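Local coordinates for hypothetical protein PH1109 (Pyrococcus horikoshii, PDB 2D5A), which is of unknown function but folds as a CoA-binding domain of the Rossmann class and holds coenzyme A in this model, at residues 22-27 with 51-56; 26-31 with 79-84; 88-93 with 114-119. One frame throughout, in Å; residues are numbered along the deposited sequence.

How the contacts relate
Contacts 1 and 2 are neighbouring steps across one parallel sheet, their centres about 6 Å apart. Both start from strand 24-28 and share A26 and L27; contact 1 joins that strand to strand 51-55, contact 2 to strand 80-83. Contact 3 comes later in the chain and joins helices 90-100 and 114-122 beside the sheet, its centre about 18 Å from that of contact 1 and about 14 Å from that of contact 2. Helix 90-100 follows strand 80-83, and its Y93 packs on V28, L83 and V55, tying it to both strand contacts. All three reach coenzyme A: the C-terminal ends of strands 24-28, 51-55 and 80-83 and the beginning of helix 90-100 gather around it.

Contact 1 of 3, residues 22-27 with 51-56; sequences YKKIAL and DVYPVN. With COA (coenzyme A), chain B.
K24 NZ is held by two carboxylates: it forms a salt bridge to D51 OD1 at 2.7 Å, meeting that oxygen almost in line with its C-O bond, and another to D76. The K24 chain turns sharply at chi2 (-72°), which carries its end across to the neighbouring strand. D51 spends its other oxygen on R65, giving an alternating chain of charges, R65, D51, K24 and D76, with Y53 OH also bonded to D76. Beneath them the backbones form a regular parallel ladder: D51 N to K23 O (2.7 Å), I25 N to D51 O, Y53 N to I25 O (2.8 Å), L27 N to Y53 O and V55 N to L27 O. I25 O also lies at the edge of the Y53 ring, in its plane. On the reverse face L27 CB presses against V52 CG1 at 3.5 Å. Past the strand end, N56 ND2 gives coenzyme A O2B a nearly straight bond (3.0 Å, 177°) and also bonds to A30 O. The two strands and the intervening helix 37-47 form a beta-alpha-beta unit; the helix covers L27, V52 and P54. Strand 51-55 is outermost in the sheet, and strand 80-83 flanks 24-28 across from it.

Contact 2 of 3, residues 26-31 with 79-84; sequences ALVGAS and EVVDLF. With COA (coenzyme A), chain B.
The F84 ring has V28 O at its edge, near the ring plane, while L27 CD2 approaches obliquely, 3.7 Å from F84 CD2. Coenzyme A C7P also comes in obliquely, 3.8 Å from F84 CD1, so the ring bridges the leucine and the pantetheine arm. F84 CB lies against V28 O, which also accepts the somewhat bent bond from F84 N (2.7 Å, 146°); chi1 (-77°) sets CG beside the backbone N and turns the ring toward L27. The D82 carboxylate runs alongside L27, OD2 against CD1, and OD1 is bonded to Q108. On the other face V28 CG2 meets V81 CG1 at 3.7 Å, and L83 CD2 lies beside V28 CB. The parallel ladder continues through A26 N to V80 O, D82 N to A26 O and V28 N to D82 O. Beyond it a type II turn from L27 to A30 puts G29 at a positive phi (95°), with its CA 3.4 Å from adenine N3A. One water donates to both G29 O (2.8 Å) and F84 O (2.7 Å), linking the two strand ends. S31 OG donates to phosphate oxygen O7A. This loop after the first strand is where Rossmann-type domains commonly receive a nucleotide. Strands 51-55 and 104-107 flank the pair, and helix 90-100 covers V28, V81 and L83.

Contact 3 of 3, residues 88-93 with 114-119; sequences KLTMEY and REASKK. With COA (coenzyme A), chain B.
Successive crossover helices of the Rossmann-like fold meet where M91 and T90 of helix 90-100 face A116 of helix 114-122. The backbones come near, M91 CA to A116 CA 4.4 Å, which the small A116 side chain, pointing toward the other helix, allows; its CB lies 3.7 Å from M91 CA. T90 OG1 rests on that same methyl at 3.5 Å, but its hydrogen bond goes back to P87 O. OG1 is placed between the backbone N and the carbonyl carbon (chi1 65°), leaving CG2 to face L83 of strand 80-83. M91 starts with CG anti to N, then bends at chi2 (63°), which brings SD over the second helix. There SD lies 4.0 Å from A116 CA and 3.9 Å from K119 CG, crossing the lysine stem; the modelled position of the terminal methyl CE is doubtful. The first helix links strand 80-83 to strand 104-107, the second links 104-107 to 126-129, and F107 of the strand between them touches both T90 and A116. One turn apart on the second helix, K119 NZ and E115 OE2 form only a long ion pair. Away from this joint, Y93 OH donates to coenzyme A N1A at 2.7 Å, and L89 CD2 packs against the adenine, 3.4 Å from N7A.

Contact 1 of 3, residues 22-27 with 51-56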
# COMPACT_ATOMS: atom_id res chain seq x y z
N TYR A 22 -2.85 6.23 -9.42
CA TYR A 22 -1.74 5.26 -9.19
C TYR A 22 -2.34 3.87 -8.98
O TYR A 22 -2.73 3.52 -7.85
CB TYR A 22 -0.94 5.74 -7.96
CG TYR A 22 -0.13 7.01 -8.20
CD1 TYR A 22 0.65 7.17 -9.38
CD2 TYR A 22 -0.05 8.03 -7.20
CE1 TYR A 22 1.50 8.27 -9.57
CE2 TYR A 22 0.81 9.11 -7.39
CZ TYR A 22 1.57 9.25 -8.57
OH TYR A 22 2.34 10.36 -8.84
N LYS A 23 -2.43 3.08 -10.03
CA LYS A 23 -3.13 1.82 -9.89
C LYS A 23 -2.24 0.57 -9.95
O LYS A 23 -2.78 -0.53 -9.89
CB LYS A 23 -4.21 1.70 -10.93
CG LYS A 23 -5.14 2.98 -10.55
CD LYS A 23 -6.54 2.85 -10.92
CE LYS A 23 -7.24 1.69 -10.30
NZ LYS A 23 -8.59 1.64 -10.96
N LYS A 24 -0.94 0.81 -10.04
CA LYS A 24 0.07 -0.37 -10.01
C LYS A 24 0.42 -0.49 -8.53
O LYS A 24 1.21 0.39 -8.00
CB LYS A 24 1.34 0.01 -10.80
CG LYS A 24 1.00 0.21 -12.34
CD LYS A 24 0.73 -1.13 -12.98
CE LYS A 24 0.75 -1.06 -14.57
NZ LYS A 24 0.54 -2.46 -15.13
N ILE A 25 -0.10 -1.53 -7.90
CA ILE A 25 0.05 -1.65 -6.41
C ILE A 25 0.92 -2.85 -6.06
O ILE A 25 0.68 -3.94 -6.65
CB ILE A 25 -1.33 -1.91 -5.77
CG1 ILE A 25 -2.45 -0.86 -6.21
CG2 ILE A 25 -1.18 -1.75 -4.14
CD1 ILE A 25 -2.08 0.58 -5.98
N ALA A 26 1.87 -2.70 -5.12
CA ALA A 26 2.61 -3.89 -4.57
C ALA A 26 1.93 -4.01 -3.23
O ALA A 26 2.11 -3.09 -2.38
CB ALA A 26 4.04 -3.57 -4.38
N LEU A 27 1.23 -5.13 -2.98
CA LEU A 27 0.46 -5.28 -1.73
C LEU A 27 1.29 -6.27 -0.88
O LEU A 27 1.34 -7.48 -1.07
CB LEU A 27 -0.95 -5.81 -2.03
CG LEU A 27 -1.94 -5.70 -0.81
CD1 LEU A 27 -3.39 -5.56 -1.25
CD2 LEU A 27 -1.79 -7.03 0.10
N ASP A 51 -4.01 -2.91 -10.50
CA ASP A 51 -3.19 -4.06 -10.93
C ASP A 51 -2.36 -4.36 -9.64
O ASP A 51 -1.40 -3.68 -9.33
CB ASP A 51 -2.31 -3.55 -12.04
CG ASP A 51 -1.46 -4.68 -12.69
OD1 ASP A 51 -0.70 -4.28 -13.58
OD2 ASP A 51 -1.63 -5.83 -12.27
N VAL A 52 -2.74 -5.47 -8.99
CA VAL A 52 -2.21 -5.72 -7.65
C VAL A 52 -1.27 -6.87 -7.67
O VAL A 52 -1.72 -8.02 -7.85
CB VAL A 52 -3.32 -6.04 -6.60
CG1 VAL A 52 -2.64 -6.05 -5.13
CG2 VAL A 52 -4.44 -4.87 -6.58
N TYR A 53 0.00 -6.53 -7.40
CA TYR A 53 1.07 -7.59 -7.32
C TYR A 53 1.25 -7.94 -5.83
O TYR A 53 1.73 -7.10 -5.07
CB TYR A 53 2.36 -6.94 -7.84
CG TYR A 53 2.30 -6.70 -9.34
CD1 TYR A 53 2.82 -7.72 -10.21
CD2 TYR A 53 1.83 -5.52 -9.88
CE1 TYR A 53 2.80 -7.56 -11.52
CE2 TYR A 53 1.89 -5.36 -11.29
CZ TYR A 53 2.37 -6.44 -12.05
OH TYR A 53 2.36 -6.19 -13.45
N PRO A 54 0.83 -9.13 -5.43
CA PRO A 54 1.04 -9.52 -4.04
C PRO A 54 2.54 -9.76 -3.78
O PRO A 54 3.33 -10.27 -4.59
CB PRO A 54 0.26 -10.83 -3.88
CG PRO A 54 0.27 -11.45 -5.30
CD PRO A 54 0.23 -10.24 -6.27
N VAL A 55 2.98 -9.33 -2.59
CA VAL A 55 4.40 -9.50 -2.20
C VAL A 55 4.41 -10.18 -0.83
O VAL A 55 3.90 -9.66 0.16
CB VAL A 55 5.09 -8.09 -2.04
CG1 VAL A 55 6.53 -8.27 -1.46
CG2 VAL A 55 5.14 -7.42 -3.44
N ASN A 56 5.03 -11.37 -0.76
CA ASN A 56 5.08 -12.11 0.50
C ASN A 56 6.01 -13.31 0.14
O ASN A 56 5.61 -14.18 -0.64
CB ASN A 56 3.71 -12.70 0.91
CG ASN A 56 3.80 -13.35 2.29
OD1 ASN A 56 4.91 -13.73 2.73
ND2 ASN A 56 2.68 -13.40 3.04
N1A COA B . 6.83 -10.00 4.09
C2A COA B . 5.60 -10.13 3.62
N3A COA B . 4.61 -10.68 4.33
C4A COA B . 4.86 -11.07 5.59
C5A COA B . 6.13 -10.92 6.14
C6A COA B . 7.14 -10.39 5.35
N6A COA B . 8.41 -10.33 5.78
N7A COA B . 6.07 -11.43 7.37
C8A COA B . 4.83 -11.87 7.60
N9A COA B . 4.09 -11.65 6.50
C1B COA B . 2.70 -12.09 6.29
C2B COA B . 2.41 -13.49 6.83
O2B COA B . 2.68 -14.47 5.82
C3B COA B . 0.93 -13.38 7.19
O3B COA B . 0.05 -14.05 6.28
P3B COA B . -0.26 -15.62 6.51
O7A COA B . -1.08 -16.01 5.18
O8A COA B . -1.17 -15.74 7.81
O9A COA B . 1.05 -16.30 6.64
C4B COA B . 0.65 -11.88 7.23
O4B COA B . 1.92 -11.24 7.14
C5B COA B . -0.02 -11.49 8.55
O5B COA B . 0.76 -11.99 9.63
P1A COA B . 0.86 -11.22 11.06
O1A COA B . 1.61 -9.96 10.85
O2A COA B . 1.42 -12.26 11.95
O3A COA B . -0.70 -11.05 11.39
P2A COA B . -1.32 -10.18 12.61
O4A COA B . -2.59 -10.86 12.93
O5A COA B . -0.24 -9.97 13.60
O6A COA B . -1.71 -8.76 11.95
CBP COA B . -1.16 -7.03 10.40
CCP COA B . -0.76 -7.72 11.71
CDP COA B . -1.36 -8.01 9.24
CEP COA B . -0.31 -5.79 10.16
CAP COA B . -2.58 -6.52 10.70
OAP COA B . -2.65 -5.59 11.79
C9P COA B . -3.29 -5.83 9.53
O9P COA B . -3.98 -6.65 8.71
N8P COA B . -3.31 -4.50 9.42
C7P COA B . -4.05 -3.80 8.37
C6P COA B . -5.49 -3.66 8.89
C5P COA B . -6.36 -2.95 7.85
O5P COA B . -5.87 -1.81 7.32
N4P COA B . -7.51 -3.52 7.51
C3P COA B . -8.36 -2.89 6.48
C2P COA B . -9.70 -2.63 7.16
S1P COA B . -10.86 -1.97 5.91

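Contact 2 of 3, residues 26-31 with 79-84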
# COMPACT_ATOMS: atom_id res chain seq x y z
N ALA A 26 1.87 -2.70 -5.12
CA ALA A 26 2.61 -3.89 -4.57
C ALA A 26 1.93 -4.01 -3.23
O ALA A 26 2.11 -3.09 -2.38
CB ALA A 26 4.04 -3.57 -4.38
N LEU A 27 1.23 -5.13 -2.98
CA LEU A 27 0.46 -5.28 -1.73
C LEU A 27 1.29 -6.27 -0.88
O LEU A 27 1.34 -7.48 -1.07
CB LEU A 27 -0.95 -5.81 -2.03
CG LEU A 27 -1.94 -5.70 -0.81
CD1 LEU A 27 -3.39 -5.56 -1.25
CD2 LEU A 27 -1.79 -7.03 0.10
N VAL A 28 1.90 -5.66 0.14
CA VAL A 28 2.93 -6.43 0.95
C VAL A 28 2.27 -7.05 2.14
O VAL A 28 1.54 -6.37 2.90
CB VAL A 28 4.06 -5.39 1.41
CG1 VAL A 28 5.04 -6.13 2.36
CG2 VAL A 28 4.77 -4.78 0.21
N GLY A 29 2.50 -8.34 2.35
CA GLY A 29 1.75 -9.06 3.41
C GLY A 29 0.52 -9.77 2.83
O GLY A 29 -0.36 -10.29 3.50
N ALA A 30 0.52 -9.86 1.47
CA ALA A 30 -0.61 -10.57 0.84
C ALA A 30 -0.75 -11.99 1.40
O ALA A 30 0.25 -12.65 1.65
CB ALA A 30 -0.32 -10.70 -0.68
N SER A 31 -1.98 -12.49 1.45
CA SER A 31 -2.22 -13.81 2.06
C SER A 31 -3.45 -14.44 1.36
O SER A 31 -4.41 -13.71 0.98
CB SER A 31 -2.64 -13.62 3.54
OG SER A 31 -3.08 -14.88 4.08
N GLU A 79 3.65 1.83 -8.40
CA GLU A 79 3.34 3.23 -8.01
C GLU A 79 3.06 3.32 -6.47
O GLU A 79 3.44 4.30 -5.86
CB GLU A 79 2.07 3.69 -8.76
CG GLU A 79 2.45 3.94 -10.20
CD GLU A 79 1.28 3.84 -11.20
OE1 GLU A 79 0.18 3.31 -10.91
OE2 GLU A 79 1.48 4.38 -12.34
N VAL A 80 2.34 2.35 -5.93
CA VAL A 80 2.00 2.39 -4.52
C VAL A 80 2.43 1.12 -3.82
O VAL A 80 2.16 0.06 -4.36
CB VAL A 80 0.49 2.46 -4.33
CG1 VAL A 80 0.13 2.53 -2.81
CG2 VAL A 80 -0.12 3.73 -5.04
N VAL A 81 3.16 1.23 -2.70
CA VAL A 81 3.41 0.02 -1.88
C VAL A 81 2.43 0.07 -0.77
O VAL A 81 2.55 1.01 0.07
CB VAL A 81 4.88 0.03 -1.44
CG1 VAL A 81 5.10 -1.20 -0.54
CG2 VAL A 81 5.84 -0.10 -2.75
N ASP A 82 1.49 -0.89 -0.69
CA ASP A 82 0.33 -0.86 0.27
C ASP A 82 0.75 -1.92 1.30
O ASP A 82 0.87 -3.08 0.97
CB ASP A 82 -0.91 -1.24 -0.54
CG ASP A 82 -2.14 -1.27 0.23
OD1 ASP A 82 -2.16 -0.48 1.29
OD2 ASP A 82 -3.12 -1.94 -0.08
N LEU A 83 0.97 -1.46 2.55
CA LEU A 83 1.62 -2.33 3.57
C LEU A 83 0.67 -3.01 4.50
O LEU A 83 -0.16 -2.32 5.11
CB LEU A 83 2.59 -1.45 4.40
CG LEU A 83 3.73 -0.82 3.60
CD1 LEU A 83 4.35 0.36 4.45
CD2 LEU A 83 4.84 -1.90 3.21
N PHE A 84 0.68 -4.36 4.53
CA PHE A 84 -0.12 -5.16 5.47
C PHE A 84 0.87 -6.05 6.29
O PHE A 84 0.68 -7.28 6.43
CB PHE A 84 -1.08 -6.08 4.73
CG PHE A 84 -2.30 -5.36 4.17
CD1 PHE A 84 -3.49 -5.35 4.91
CD2 PHE A 84 -2.24 -4.76 2.94
CE1 PHE A 84 -4.67 -4.72 4.40
CE2 PHE A 84 -3.40 -4.15 2.41
CZ PHE A 84 -4.59 -4.13 3.10
N1A COA B . 6.83 -10.00 4.09
C2A COA B . 5.60 -10.13 3.62
N3A COA B . 4.61 -10.68 4.33
C4A COA B . 4.86 -11.07 5.59
C5A COA B . 6.13 -10.92 6.14
C6A COA B . 7.14 -10.39 5.35
N6A COA B . 8.41 -10.33 5.78
N7A COA B . 6.07 -11.43 7.37
C8A COA B . 4.83 -11.87 7.60
N9A COA B . 4.09 -11.65 6.50
C1B COA B . 2.70 -12.09 6.29
C2B COA B . 2.41 -13.49 6.83
O2B COA B . 2.68 -14.47 5.82
C3B COA B . 0.93 -13.38 7.19
O3B COA B . 0.05 -14.05 6.28
P3B COA B . -0.26 -15.62 6.51
O7A COA B . -1.08 -16.01 5.18
O8A COA B . -1.17 -15.74 7.81
O9A COA B . 1.05 -16.30 6.64
C4B COA B . 0.65 -11.88 7.23
O4B COA B . 1.92 -11.24 7.14
C5B COA B . -0.02 -11.49 8.55
O5B COA B . 0.76 -11.99 9.63
P1A COA B . 0.86 -11.22 11.06
O1A COA B . 1.61 -9.96 10.85
O2A COA B . 1.42 -12.26 11.95
O3A COA B . -0.70 -11.05 11.39
P2A COA B . -1.32 -10.18 12.61
O4A COA B . -2.59 -10.86 12.93
O5A COA B . -0.24 -9.97 13.60
O6A COA B . -1.71 -8.76 11.95
CBP COA B . -1.16 -7.03 10.40
CCP COA B . -0.76 -7.72 11.71
CDP COA B . -1.36 -8.01 9.24
CEP COA B . -0.31 -5.79 10.16
CAP COA B . -2.58 -6.52 10.70
OAP COA B . -2.65 -5.59 11.79
C9P COA B . -3.29 -5.83 9.53
O9P COA B . -3.98 -6.65 8.71
N8P COA B . -3.31 -4.50 9.42
C7P COA B . -4.05 -3.80 8.37
C6P COA B . -5.49 -3.66 8.89
C5P COA B . -6.36 -2.95 7.85
O5P COA B . -5.87 -1.81 7.32
N4P COA B . -7.51 -3.52 7.51
C3P COA B . -8.36 -2.89 6.48
C2P COA B . -9.70 -2.63 7.16
S1P COA B . -10.86 -1.97 5.91
O HOH W 1 -1.07 -9.34 6.05

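Contact 3 of 3, residues 88-93 with 114-119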
# COMPACT_ATOMS: atom_id res chain seq x y z
N LYS A 88 7.75 -3.04 12.33
CA LYS A 88 9.18 -3.17 12.07
C LYS A 88 9.55 -3.79 10.74
O LYS A 88 10.63 -3.54 10.19
CB LYS A 88 9.92 -3.95 13.20
CG LYS A 88 10.07 -3.03 14.50
CD LYS A 88 11.30 -3.50 15.39
CE LYS A 88 12.66 -2.62 15.19
NZ LYS A 88 13.95 -2.96 16.11
N LEU A 89 8.55 -4.48 10.16
CA LEU A 89 8.81 -5.07 8.80
C LEU A 89 8.70 -3.99 7.75
O LEU A 89 9.30 -4.07 6.64
CB LEU A 89 7.75 -6.13 8.50
CG LEU A 89 8.15 -7.51 9.07
CD1 LEU A 89 8.10 -7.46 10.60
CD2 LEU A 89 7.13 -8.52 8.66
N THR A 90 8.01 -2.90 8.08
CA THR A 90 7.85 -1.92 7.00
C THR A 90 9.09 -1.16 6.61
O THR A 90 9.12 -0.57 5.52
CB THR A 90 6.72 -0.85 7.29
OG1 THR A 90 7.16 -0.08 8.44
CG2 THR A 90 5.39 -1.50 7.60
N MET A 91 10.13 -1.12 7.44
CA MET A 91 11.28 -0.31 7.05
C MET A 91 11.93 -0.90 5.81
O MET A 91 12.34 -0.21 4.85
CB MET A 91 12.28 -0.26 8.22
CG MET A 91 13.69 0.15 7.78
SD MET A 91 13.57 1.84 7.15
CE MET A 91 12.85 2.60 8.66
N GLU A 92 12.01 -2.21 5.82
CA GLU A 92 12.60 -2.91 4.67
C GLU A 92 11.82 -2.69 3.39
O GLU A 92 12.40 -2.48 2.35
CB GLU A 92 12.60 -4.36 4.98
CG GLU A 92 13.63 -4.60 6.01
CD GLU A 92 15.04 -4.22 5.51
OE1 GLU A 92 15.33 -4.32 4.25
OE2 GLU A 92 15.86 -3.87 6.39
N TYR A 93 10.51 -2.73 3.52
CA TYR A 93 9.64 -2.59 2.35
C TYR A 93 9.63 -1.16 1.83
O TYR A 93 9.49 -0.94 0.62
CB TYR A 93 8.20 -3.15 2.64
CG TYR A 93 8.26 -4.65 2.57
CD1 TYR A 93 8.13 -5.45 3.72
CD2 TYR A 93 8.49 -5.29 1.35
CE1 TYR A 93 8.22 -6.85 3.69
CE2 TYR A 93 8.61 -6.68 1.28
CZ TYR A 93 8.47 -7.44 2.39
OH TYR A 93 8.50 -8.81 2.38
N ARG A 114 7.54 5.05 12.38
CA ARG A 114 8.13 6.39 12.16
C ARG A 114 9.39 6.48 11.36
O ARG A 114 9.52 7.34 10.48
CB ARG A 114 8.36 7.02 13.53
CG ARG A 114 7.17 7.66 14.04
CD ARG A 114 7.63 8.19 15.34
NE ARG A 114 8.25 7.08 16.06
CZ ARG A 114 8.87 7.18 17.21
NH1 ARG A 114 9.38 6.10 17.78
NH2 ARG A 114 8.97 8.39 17.77
N GLU A 115 10.33 5.63 11.69
CA GLU A 115 11.58 5.54 11.00
C GLU A 115 11.28 5.23 9.48
O GLU A 115 11.82 5.87 8.56
CB GLU A 115 12.34 4.38 11.63
CG GLU A 115 13.79 4.19 11.20
CD GLU A 115 14.61 5.49 11.22
OE1 GLU A 115 14.33 6.40 12.09
OE2 GLU A 115 15.53 5.60 10.36
N ALA A 116 10.44 4.22 9.23
CA ALA A 116 10.18 3.89 7.79
C ALA A 116 9.61 5.16 7.10
O ALA A 116 9.96 5.48 5.94
CB ALA A 116 9.17 2.68 7.69
N SER A 117 8.64 5.80 7.77
CA SER A 117 8.01 7.02 7.26
C SER A 117 9.07 8.09 6.91
O SER A 117 8.97 8.78 5.88
CB SER A 117 7.06 7.59 8.29
OG SER A 117 6.29 8.62 7.75
N LYS A 118 10.09 8.21 7.75
CA LYS A 118 11.18 9.17 7.52
C LYS A 118 12.02 8.86 6.27
O LYS A 118 12.31 9.76 5.49
CB LYS A 118 12.13 9.20 8.74
CG LYS A 118 13.20 10.30 8.74
CD LYS A 118 14.19 9.93 9.89
CE LYS A 118 15.37 10.88 10.15
NZ LYS A 118 16.46 10.10 10.91
N LYS A 119 12.44 7.60 6.09
CA LYS A 119 13.19 7.31 4.91
C LYS A 119 12.29 7.63 3.69
O LYS A 119 12.80 8.17 2.71
CB LYS A 119 13.68 5.85 4.87
CG LYS A 119 14.62 5.39 5.99
CD LYS A 119 15.95 6.15 6.04
CE LYS A 119 16.50 6.22 7.51
NZ LYS A 119 17.52 7.32 7.67
N1A COA B . 6.83 -10.00 4.09
C2A COA B . 5.60 -10.13 3.62
N3A COA B . 4.61 -10.68 4.33
C4A COA B . 4.86 -11.07 5.59
C5A COA B . 6.13 -10.92 6.14
C6A COA B . 7.14 -10.39 5.35
N6A COA B . 8.41 -10.33 5.78
N7A COA B . 6.07 -11.43 7.37
C8A COA B . 4.83 -11.87 7.60
N9A COA B . 4.09 -11.65 6.50
C1B COA B . 2.70 -12.09 6.29
C2B COA B . 2.41 -13.49 6.83
O2B COA B . 2.68 -14.47 5.82
C3B COA B . 0.93 -13.38 7.19
O3B COA B . 0.05 -14.05 6.28
P3B COA B . -0.26 -15.62 6.51
O7A COA B . -1.08 -16.01 5.18
O8A COA B . -1.17 -15.74 7.81
O9A COA B . 1.05 -16.30 6.64
C4B COA B . 0.65 -11.88 7.23
O4B COA B . 1.92 -11.24 7.14
C5B COA B . -0.02 -11.49 8.55
O5B COA B . 0.76 -11.99 9.63
P1A COA B . 0.86 -11.22 11.06
O1A COA B . 1.61 -9.96 10.85
O2A COA B . 1.42 -12.26 11.95
O3A COA B . -0.70 -11.05 11.39
P2A COA B . -1.32 -10.18 12.61
O4A COA B . -2.59 -10.86 12.93
O5A COA B . -0.24 -9.97 13.60
O6A COA B . -1.71 -8.76 11.95
CBP COA B . -1.16 -7.03 10.40
CCP COA B . -0.76 -7.72 11.71
CDP COA B . -1.36 -8.01 9.24
CEP COA B . -0.31 -5.79 10.16
CAP COA B . -2.58 -6.52 10.70
OAP COA B . -2.65 -5.59 11.79
C9P COA B . -3.29 -5.83 9.53
O9P COA B . -3.98 -6.65 8.71
N8P COA B . -3.31 -4.50 9.42
C7P COA B . -4.05 -3.80 8.37
C6P COA B . -5.49 -3.66 8.89
C5P COA B . -6.36 -2.95 7.85
O5P COA B . -5.87 -1.81 7.32
N4P COA B . -7.51 -3.52 7.51
C3P COA B . -8.36 -2.89 6.48
C2P COA B . -9.70 -2.63 7.16
S1P COA B . -10.86 -1.97 5.91